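Local coordinates for putative uncharacterized protein (PDB 3V68) that is of unknown function but, as a DUF2666 family member linked to double-stranded DNA, probably acts as a DNA-binding protein, at residues 55-60 / 99-104; 137-142 / 168-173; 144-149 / 175-180. One frame throughout, in Å; residues are numbered along the deposited sequence. Where two conformers were deposited one is given.

Contact 1 (55-60 / 99-104); sequences NGLLSI and EVAKAV
Leu57 reaches from the short helix 54-58 toward helix 91-110 and sets the end of its branched chain against the helix turn at Ala101. Its CG lies anti to the backbone N (chi1 179°), a setting that carries both methyls forward: CD2 comes to 3.5 Å from the carbonyl oxygen Ala101 O and 3.9 Å from Ala101 CB, while CD1 sits 4.1 Å from the same CB. Ala101 suits this place because a side chain of one methyl lets the leucine come close to the helix backbone. The same Leu57 CD2 also meets Val104 CG1 at 3.9 Å, nearly one turn further on, with the two side chains crossing obliquely. Val104 thus forms the second wall of a shallow seat for the leucine tip. Its CG1 serves another neighbour as well, for Leu58 CD2 lies 4.0 Å from it, the two chains meeting at about a right angle. Leu58 belongs to the exposed margin, whereas Leu57, Ala101 and Val104 are buried. No hydrogen bond crosses between the two segments; they meet through van der Waals contact of aliphatic groups. Ile82 of helix 76-83 touches both Leu57 and Ala101, and Leu105 continues the leucine's seat along helix 91-110. This is apolar helix-helix packing in the helical part of the fold, between the short helix 54-58 and helix 91-110.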
loop_
_atom_site.group_PDB
_atom_site.type_symbol
_atom_site.label_atom_id
_atom_site.label_comp_id
_atom_site.label_asym_id
_atom_site.label_seq_id
_atom_site.Cartn_x
_atom_site.Cartn_y
_atom_site.Cartn_z
ATOM N N ASN A 55 7.998 -12.457 9.528
ATOM C CA ASN A 55 9.253 -12.218 10.238
ATOM C C ASN A 55 10.462 -12.504 9.347
ATOM O O ASN A 55 11.387 -11.698 9.269
ATOM C CB ASN A 55 9.318 -13.033 11.531
ATOM C CG ASN A 55 8.356 -12.523 12.594
ATOM O OD1 ASN A 55 7.504 -13.265 13.080
ATOM N ND2 ASN A 55 8.487 -11.248 12.954
ATOM N N GLY A 56 10.425 -13.642 8.657
ATOM C CA GLY A 56 11.459 -14.001 7.696
ATOM C C GLY A 56 11.536 -13.023 6.538
ATOM O O GLY A 56 12.625 -12.637 6.112
ATOM N N LEU A 57 10.371 -12.615 6.039
ATOM C CA LEU A 57 10.291 -11.697 4.903
ATOM C C LEU A 57 10.972 -10.365 5.190
ATOM O O LEU A 57 11.795 -9.898 4.403
ATOM C CB LEU A 57 8.831 -11.473 4.491
ATOM C CG LEU A 57 8.560 -10.518 3.323
ATOM C CD1 LEU A 57 9.097 -11.065 2.001
ATOM C CD2 LEU A 57 7.069 -10.242 3.230
ATOM N N LEU A 58 10.631 -9.772 6.329
ATOM C CA LEU A 58 11.169 -8.469 6.712
ATOM C C LEU A 58 12.609 -8.553 7.228
ATOM O O LEU A 58 13.242 -7.526 7.488
ATOM C CB LEU A 58 10.247 -7.792 7.733
ATOM C CG LEU A 58 8.793 -7.551 7.297
ATOM C CD1 LEU A 58 7.980 -6.948 8.436
ATOM C CD2 LEU A 58 8.705 -6.675 6.052
ATOM N N SER A 59 13.121 -9.776 7.358
ATOM C CA SER A 59 14.516 -10.006 7.744
ATOM C C SER A 59 15.445 -10.161 6.537
ATOM O O SER A 59 16.662 -10.286 6.703
ATOM C CB SER A 59 14.632 -11.230 8.659
ATOM O OG SER A 59 13.960 -11.009 9.884
ATOM N N ILE A 60 14.875 -10.155 5.332
ATOM C CA ILE A 60 15.664 -10.231 4.098
ATOM C C ILE A 60 16.528 -8.979 3.970
ATOM O O ILE A 60 16.035 -7.856 4.112
ATOM C CB ILE A 60 14.774 -10.410 2.837
ATOM C CG1 ILE A 60 14.061 -11.768 2.870
ATOM C CG2 ILE A 60 15.602 -10.273 1.551
ATOM C CD1 ILE A 60 13.016 -11.948 1.783
ATOM N N GLU A 99 3.651 -12.311 -4.999
ATOM C CA GLU A 99 3.513 -10.916 -5.406
ATOM C C GLU A 99 3.107 -10.006 -4.235
ATOM O O GLU A 99 3.608 -8.881 -4.109
ATOM C CB GLU A 99 2.530 -10.776 -6.570
ATOM C CG GLU A 99 2.587 -9.402 -7.233
ATOM C CD GLU A 99 1.609 -9.232 -8.380
ATOM O OE1 GLU A 99 0.732 -10.102 -8.580
ATOM O OE2 GLU A 99 1.722 -8.206 -9.084
ATOM N N VAL A 100 2.216 -10.508 -3.381
ATOM C CA VAL A 100 1.825 -9.806 -2.156
ATOM C C VAL A 100 3.026 -9.599 -1.231
ATOM O O VAL A 100 3.275 -8.480 -0.778
ATOM C CB VAL A 100 0.682 -10.548 -1.421
ATOM C CG1 VAL A 100 0.443 -9.973 -0.015
ATOM C CG2 VAL A 100 -0.590 -10.475 -2.251
ATOM N N ALA A 101 3.767 -10.677 -0.968
ATOM C CA ALA A 101 4.964 -10.618 -0.122
ATOM C C ALA A 101 5.992 -9.645 -0.684
ATOM O O ALA A 101 6.595 -8.865 0.058
ATOM C CB ALA A 101 5.575 -12.008 0.041
ATOM N N LYS A 102 6.173 -9.682 -2.002
ATOM C CA LYS A 102 7.098 -8.783 -2.692
ATOM C C LYS A 102 6.705 -7.316 -2.499
ATOM O O LYS A 102 7.565 -6.469 -2.294
ATOM C CB LYS A 102 7.150 -9.132 -4.178
ATOM C CG LYS A 102 8.270 -8.475 -4.964
ATOM C CD LYS A 102 8.167 -8.910 -6.416
ATOM C CE LYS A 102 9.037 -8.071 -7.322
ATOM N NZ LYS A 102 8.902 -8.501 -8.743
ATOM N N ALA A 103 5.407 -7.023 -2.553
ATOM C CA ALA A 103 4.917 -5.658 -2.337
ATOM C C ALA A 103 5.170 -5.178 -0.910
ATOM O O ALA A 103 5.487 -4.008 -0.695
ATOM C CB ALA A 103 3.434 -5.548 -2.677
ATOM N N VAL A 104 5.026 -6.087 0.056
ATOM C CA VAL A 104 5.293 -5.771 1.460
ATOM C C VAL A 104 6.775 -5.456 1.643
ATOM O O VAL A 104 7.136 -4.439 2.244
ATOM C CB VAL A 104 4.850 -6.928 2.398
ATOM C CG1 VAL A 104 5.438 -6.767 3.793
ATOM C CG2 VAL A 104 3.335 -6.988 2.470
#

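Contact 2 (137-142 / 168-173); sequences INFTAR and ASINET
Phe139 and Ile170 mark the closest backbone approach between strand segment 137-142 and helix segment 168-173, with their CA atoms 7.0 Å apart. The axes of these segments come within 10.1 Å and run nearly parallel, at 25°, the usual spacing of a helix laid on a sheet. Alternation along the strand turns Ile137 and Phe139 to the helix, whereas Asn138 points away; on the helix, Ile170 and Thr173, three residues apart, share the facing side.

Ile170 fills the middle with both branches. CD1, at the end of the longer one, lies 3.7 Å from Ile137 CG2 and 3.8 Å from Phe139 CB. CG2, anti to the backbone N because CG1 takes the position beside it (chi1 -71°), approaches the phenylalanine ring obliquely, 3.9 Å from Phe139 CD1. The two side chains slide past each other in opposite directions, which gives the isoleucine contact with both the ring and its stem. Further along, Thr173 CG2 meets Phe139 CE2 at 3.9 Å, again obliquely. Threonine suits this buried place because its methyl packs on the ring while OG1 is hydrogen-bonded to Lys150 NZ. Cutting Ile170 back to an alanine removes CG1, CG2 and CD1, and would probably open a gap beside Phe139 CB and Ile137 CG2 and leave the ring freer to turn.

Strand 136-143 is an inner strand, hydrogen-bonded through its backbone to strands 5-12 and 146-153. Helix 26-43 adds to the same apolar layer, Leu33 touching Phe139 and Val36 touching Ile170, which makes this the buried core between the antiparallel sheet and its covering helices.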
loop_
_atom_site.group_PDB
_atom_site.type_symbol
_atom_site.label_atom_id
_atom_site.label_comp_id
_atom_site.label_asym_id
_atom_site.label_seq_id
_atom_site.Cartn_x
_atom_site.Cartn_y
_atom_site.Cartn_z
ATOM N N ILE A 137 -12.892 -3.456 11.317
ATOM C CA ILE A 137 -12.253 -2.456 10.472
ATOM C C ILE A 137 -13.389 -1.673 9.823
ATOM O O ILE A 137 -14.359 -2.266 9.354
ATOM C CB ILE A 137 -11.392 -3.103 9.354
ATOM C CG1 ILE A 137 -10.437 -4.174 9.916
ATOM C CG2 ILE A 137 -10.658 -2.025 8.536
ATOM C CD1 ILE A 137 -9.352 -3.661 10.848
ATOM N N ASN A 138 -13.275 -0.348 9.799
ATOM C CA ASN A 138 -14.317 0.493 9.211
ATOM C C ASN A 138 -13.767 1.689 8.433
ATOM O O ASN A 138 -13.227 2.626 9.026
ATOM C CB ASN A 138 -15.303 0.951 10.300
ATOM C CG ASN A 138 -16.190 2.098 9.849
ATOM O OD1 ASN A 138 -16.687 2.116 8.722
ATOM N ND2 ASN A 138 -16.387 3.072 10.735
ATOM N N PHE A 139 -13.897 1.639 7.108
ATOM C CA PHE A 139 -13.672 2.802 6.253
ATOM C C PHE A 139 -14.992 3.175 5.602
ATOM O O PHE A 139 -15.539 2.409 4.808
ATOM C CB PHE A 139 -12.615 2.524 5.174
ATOM C CG PHE A 139 -12.330 3.708 4.275
ATOM C CD1 PHE A 139 -11.335 4.615 4.608
ATOM C CD2 PHE A 139 -13.063 3.918 3.105
ATOM C CE1 PHE A 139 -11.060 5.710 3.795
ATOM C CE2 PHE A 139 -12.804 5.014 2.282
ATOM C CZ PHE A 139 -11.796 5.917 2.631
ATOM N N THR A 140 -15.494 4.360 5.928
ATOM C CA THR A 140 -16.760 4.827 5.383
ATOM C C THR A 140 -16.570 6.216 4.804
ATOM O O THR A 140 -16.086 7.122 5.489
ATOM C CB THR A 140 -17.876 4.824 6.458
ATOM O OG1 THR A 140 -18.100 3.485 6.906
ATOM C CG2 THR A 140 -19.179 5.377 5.899
ATOM N N ALA A 141 -16.930 6.364 3.533
ATOM C CA ALA A 141 -16.798 7.630 2.834
ATOM C C ALA A 141 -18.042 7.940 2.027
ATOM O O ALA A 141 -18.498 7.115 1.232
ATOM C CB ALA A 141 -15.574 7.608 1.922
ATOM N N ARG A 142 -18.601 9.125 2.252
ATOM C CA ARG A 142 -19.581 9.690 1.337
ATOM C C ARG A 142 -19.317 11.182 1.176
ATOM O O ARG A 142 -19.388 11.948 2.142
ATOM C CB ARG A 142 -21.015 9.434 1.803
ATOM C CG ARG A 142 -22.058 9.630 0.689
ATOM C CD ARG A 142 -22.503 11.087 0.549
ATOM N NE ARG A 142 -23.229 11.326 -0.698
ATOM C CZ ARG A 142 -24.031 12.364 -0.923
ATOM N NH1 ARG A 142 -24.233 13.280 0.018
ATOM N NH2 ARG A 142 -24.641 12.485 -2.096
ATOM N N ALA A 168 -5.897 -3.946 2.376
ATOM C CA ALA A 168 -5.318 -3.683 1.058
ATOM C C ALA A 168 -6.300 -2.954 0.139
ATOM O O ALA A 168 -5.907 -2.044 -0.601
ATOM C CB ALA A 168 -4.833 -4.987 0.413
ATOM N N SER A 169 -7.569 -3.359 0.198
ATOM C CA SER A 169 -8.637 -2.725 -0.576
ATOM C C SER A 169 -8.849 -1.271 -0.158
ATOM O O SER A 169 -9.034 -0.399 -1.005
ATOM C CB SER A 169 -9.943 -3.511 -0.435
ATOM O OG SER A 169 -10.915 -3.036 -1.353
ATOM N N ILE A 170 -8.808 -1.016 1.149
ATOM C CA ILE A 170 -8.924 0.347 1.669
ATOM C C ILE A 170 -7.740 1.191 1.198
ATOM O O ILE A 170 -7.914 2.337 0.780
ATOM C CB ILE A 170 -9.043 0.360 3.207
ATOM C CG1 ILE A 170 -10.413 -0.183 3.620
ATOM C CG2 ILE A 170 -8.835 1.777 3.767
ATOM C CD1 ILE A 170 -10.517 -0.584 5.077
ATOM N N ASN A 171 -6.542 0.610 1.230
ATOM C CA ASN A 171 -5.364 1.306 0.740
ATOM C C ASN A 171 -5.526 1.690 -0.728
ATOM O O ASN A 171 -5.183 2.802 -1.125
ATOM C CB ASN A 171 -4.114 0.442 0.926
ATOM C CG ASN A 171 -2.850 1.154 0.497
ATOM O OD1 ASN A 171 -2.116 0.678 -0.383
ATOM N ND2 ASN A 171 -2.581 2.292 1.112
ATOM N N GLU A 172 -6.064 0.769 -1.523
ATOM C CA GLU A 172 -6.291 1.026 -2.943
ATOM C C GLU A 172 -7.248 2.188 -3.162
ATOM O O GLU A 172 -7.016 3.022 -4.027
ATOM C CB GLU A 172 -6.772 -0.241 -3.650
ATOM C CG GLU A 172 -5.641 -1.229 -3.870
ATOM C CD GLU A 172 -6.117 -2.637 -4.143
ATOM O OE1 GLU A 172 -7.312 -2.930 -3.911
ATOM O OE2 GLU A 172 -5.274 -3.451 -4.585
ATOM N N THR A 173 -8.301 2.260 -2.352
ATOM C CA THR A 173 -9.232 3.385 -2.425
ATOM C C THR A 173 -8.511 4.697 -2.138
ATOM O O THR A 173 -8.675 5.684 -2.869
ATOM C CB THR A 173 -10.404 3.203 -1.448
ATOM O OG1 THR A 173 -11.251 2.153 -1.930
ATOM C CG2 THR A 173 -11.226 4.496 -1.295
#

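Contact 3 (144-149 / 175-180); sequences GSWIVV and VNKIKD
Lys177 lies over one face of the Trp146 indole, joining the edge strand 146-153 to helix 160-181, which packs on the sheet in a helix-on-antiparallel-sheet (alpha+beta) layer; strand 146-153 pairs antiparallel with strand 136-143.

The apolar part of the interaction is a CH-pi contact. Lys177 CE stands 3.5 Å from the centroid of the Trp146 five-membered ring, only 7° off the ring normal, and Lys177 CG passes 3.6 Å from Trp146 CZ2. Bends at chi2 and chi3 fold the chain so that its methylenes follow the indole instead of extending past it. Tryptophan suits this partly exposed edge, since its broad surface can receive a long aliphatic chain, and Ala141 of the neighbouring strand and Phe181, edge-to-face with the indole, pack around it.

The charged part is cation-pi: Lys177 NZ is 4.3 Å from the centroid of the same Trp146 ring and still over the face. A lysine is apt here because one chain supplies both the apolar stem and the cation.

The ionic bond lies within the helix. Asp180, three residues beyond Lys177, probably helps to hold the ammonium group near the indole: Lys177 NZ meets Asp180 OD2 at 2.8 Å, on the anti side of that oxygen and 24° out of the carboxylate plane.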
loop_
_atom_site.group_PDB
_atom_site.type_symbol
_atom_site.label_atom_id
_atom_site.label_comp_id
_atom_site.label_asym_id
_atom_site.label_seq_id
_atom_site.Cartn_x
_atom_site.Cartn_y
_atom_site.Cartn_z
ATOM N N GLY A 144 -20.040 14.083 -2.068
ATOM C CA GLY A 144 -20.572 14.285 -3.408
ATOM C C GLY A 144 -21.144 12.985 -3.933
ATOM O O GLY A 144 -21.902 12.306 -3.239
ATOM N N SER A 145 -20.751 12.619 -5.148
ATOM C CA SER A 145 -21.198 11.369 -5.757
ATOM C C SER A 145 -20.309 10.181 -5.375
ATOM O O SER A 145 -20.587 9.047 -5.759
ATOM C CB SER A 145 -21.274 11.513 -7.280
ATOM O OG SER A 145 -20.011 11.844 -7.828
ATOM N N TRP A 146 -19.249 10.450 -4.612
ATOM C CA TRP A 146 -18.293 9.423 -4.201
ATOM C C TRP A 146 -18.713 8.737 -2.903
ATOM O O TRP A 146 -18.798 9.373 -1.848
ATOM C CB TRP A 146 -16.888 10.033 -4.060
ATOM C CG TRP A 146 -15.835 9.084 -3.541
ATOM C CD1 TRP A 146 -15.454 7.898 -4.097
ATOM C CD2 TRP A 146 -15.015 9.264 -2.377
ATOM N NE1 TRP A 146 -14.455 7.321 -3.345
ATOM C CE2 TRP A 146 -14.170 8.136 -2.282
ATOM C CE3 TRP A 146 -14.920 10.264 -1.399
ATOM C CZ2 TRP A 146 -13.236 7.982 -1.251
ATOM C CZ3 TRP A 146 -13.993 10.111 -0.370
ATOM C CH2 TRP A 146 -13.160 8.977 -0.309
ATOM N N ILE A 147 -18.971 7.434 -2.991
ATOM C CA ILE A 147 -19.306 6.630 -1.821
ATOM C C ILE A 147 -18.517 5.322 -1.792
ATOM O O ILE A 147 -18.497 4.574 -2.775
ATOM C CB ILE A 147 -20.836 6.349 -1.709
ATOM C CG1 ILE A 147 -21.133 5.501 -0.466
ATOM C CG2 ILE A 147 -21.376 5.691 -2.978
ATOM C CD1 ILE A 147 -22.550 5.639 0.048
ATOM N N VAL A 148 -17.855 5.072 -0.665
ATOM C CA VAL A 148 -17.126 3.828 -0.429
ATOM C C VAL A 148 -17.416 3.348 0.989
ATOM O O VAL A 148 -17.279 4.100 1.958
ATOM C CB VAL A 148 -15.584 3.998 -0.611
ATOM C CG1 VAL A 148 -14.836 2.754 -0.114
ATOM C CG2 VAL A 148 -15.233 4.262 -2.063
ATOM N N VAL A 149 -17.834 2.097 1.106
ATOM C CA VAL A 149 -18.012 1.483 2.411
ATOM C C VAL A 149 -17.238 0.177 2.409
ATOM O O VAL A 149 -17.596 -0.768 1.703
ATOM C CB VAL A 149 -19.500 1.259 2.745
ATOM C CG1 VAL A 149 -19.653 0.471 4.032
ATOM C CG2 VAL A 149 -20.234 2.595 2.841
ATOM N N VAL A 175 -5.248 5.421 -2.333
ATOM C CA VAL A 175 -4.306 5.720 -3.414
ATOM C C VAL A 175 -5.038 6.218 -4.667
ATOM O O VAL A 175 -4.606 7.183 -5.302
ATOM C CB VAL A 175 -3.398 4.498 -3.733
ATOM C CG1 VAL A 175 -2.505 4.773 -4.939
ATOM C CG2 VAL A 175 -2.537 4.158 -2.532
ATOM N N ASN A 176 -6.156 5.582 -5.002
ATOM C CA ASN A 176 -6.953 5.998 -6.157
ATOM C C ASN A 176 -7.508 7.414 -5.996
ATOM O O ASN A 176 -7.497 8.206 -6.940
ATOM C CB ASN A 176 -8.093 5.003 -6.409
ATOM C CG ASN A 176 -9.003 5.428 -7.553
ATOM O OD1 ASN A 176 -8.540 5.728 -8.651
ATOM N ND2 ASN A 176 -10.300 5.446 -7.296
ATOM N N LYS A 177 -7.979 7.735 -4.795
ATOM C CA LYS A 177 -8.721 8.974 -4.587
ATOM C C LYS A 177 -7.868 10.185 -4.219
ATOM O O LYS A 177 -8.284 11.316 -4.448
ATOM C CB LYS A 177 -9.854 8.774 -3.574
ATOM C CG LYS A 177 -10.964 7.835 -4.057
ATOM C CD LYS A 177 -11.629 8.314 -5.359
ATOM C CE LYS A 177 -12.387 9.628 -5.176
ATOM N NZ LYS A 177 -12.967 10.093 -6.466
ATOM N N ILE A 178 -6.686 9.965 -3.642
ATOM C CA ILE A 178 -5.804 11.088 -3.310
ATOM C C ILE A 178 -5.505 11.941 -4.551
ATOM O O ILE A 178 -5.520 13.172 -4.482
ATOM C CB ILE A 178 -4.496 10.630 -2.604
ATOM C CG1 ILE A 178 -4.794 10.165 -1.178
ATOM C CG2 ILE A 178 -3.462 11.767 -2.553
ATOM C CD1 ILE A 178 -3.693 9.303 -0.566
ATOM N N LYS A 179 -5.253 11.286 -5.681
ATOM C CA LYS A 179 -4.968 12.010 -6.917
ATOM C C LYS A 179 -6.158 12.819 -7.459
ATOM O O LYS A 179 -5.966 13.756 -8.236
ATOM C CB LYS A 179 -4.375 11.087 -7.990
ATOM C CG LYS A 179 -4.918 9.678 -8.007
ATOM C CD LYS A 179 -4.405 8.923 -9.227
ATOM C CE LYS A 179 -5.082 7.569 -9.372
ATOM N NZ LYS A 179 -6.545 7.674 -9.673
ATOM N N ASP A 180 -7.373 12.467 -7.040
ATOM C CA ASP A 180 -8.570 13.248 -7.376
ATOM C C ASP A 180 -8.686 14.492 -6.498
ATOM O O ASP A 180 -8.927 15.598 -6.999
ATOM C CB ASP A 180 -9.842 12.404 -7.239
ATOM C CG ASP A 180 -9.940 11.306 -8.287
ATOM O OD1 ASP A 180 -9.333 11.440 -9.372
ATOM O OD2 ASP A 180 -10.645 10.306 -8.027
#

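Contacts 2 and 3 are successive parts of one interface, with centres 9 Å apart: both use helix 160-181 against the neighbouring strands 136-143 and 146-153. They touch directly, Ala141 N lying 2.8 Å from Val148 O in a probable backbone hydrogen bond, and Ala141 CB 3.6 Å from Trp146 CH2. The buried aliphatic and aromatic core of contact 2 thus passes into the lysine-tryptophan pair at the surface. Contact 1 joins two helices in the other DUF2666 range, on the opposite side of the chain's centre; its centre is about 23 Å from that of contact 2 and 29 Å from that of contact 3.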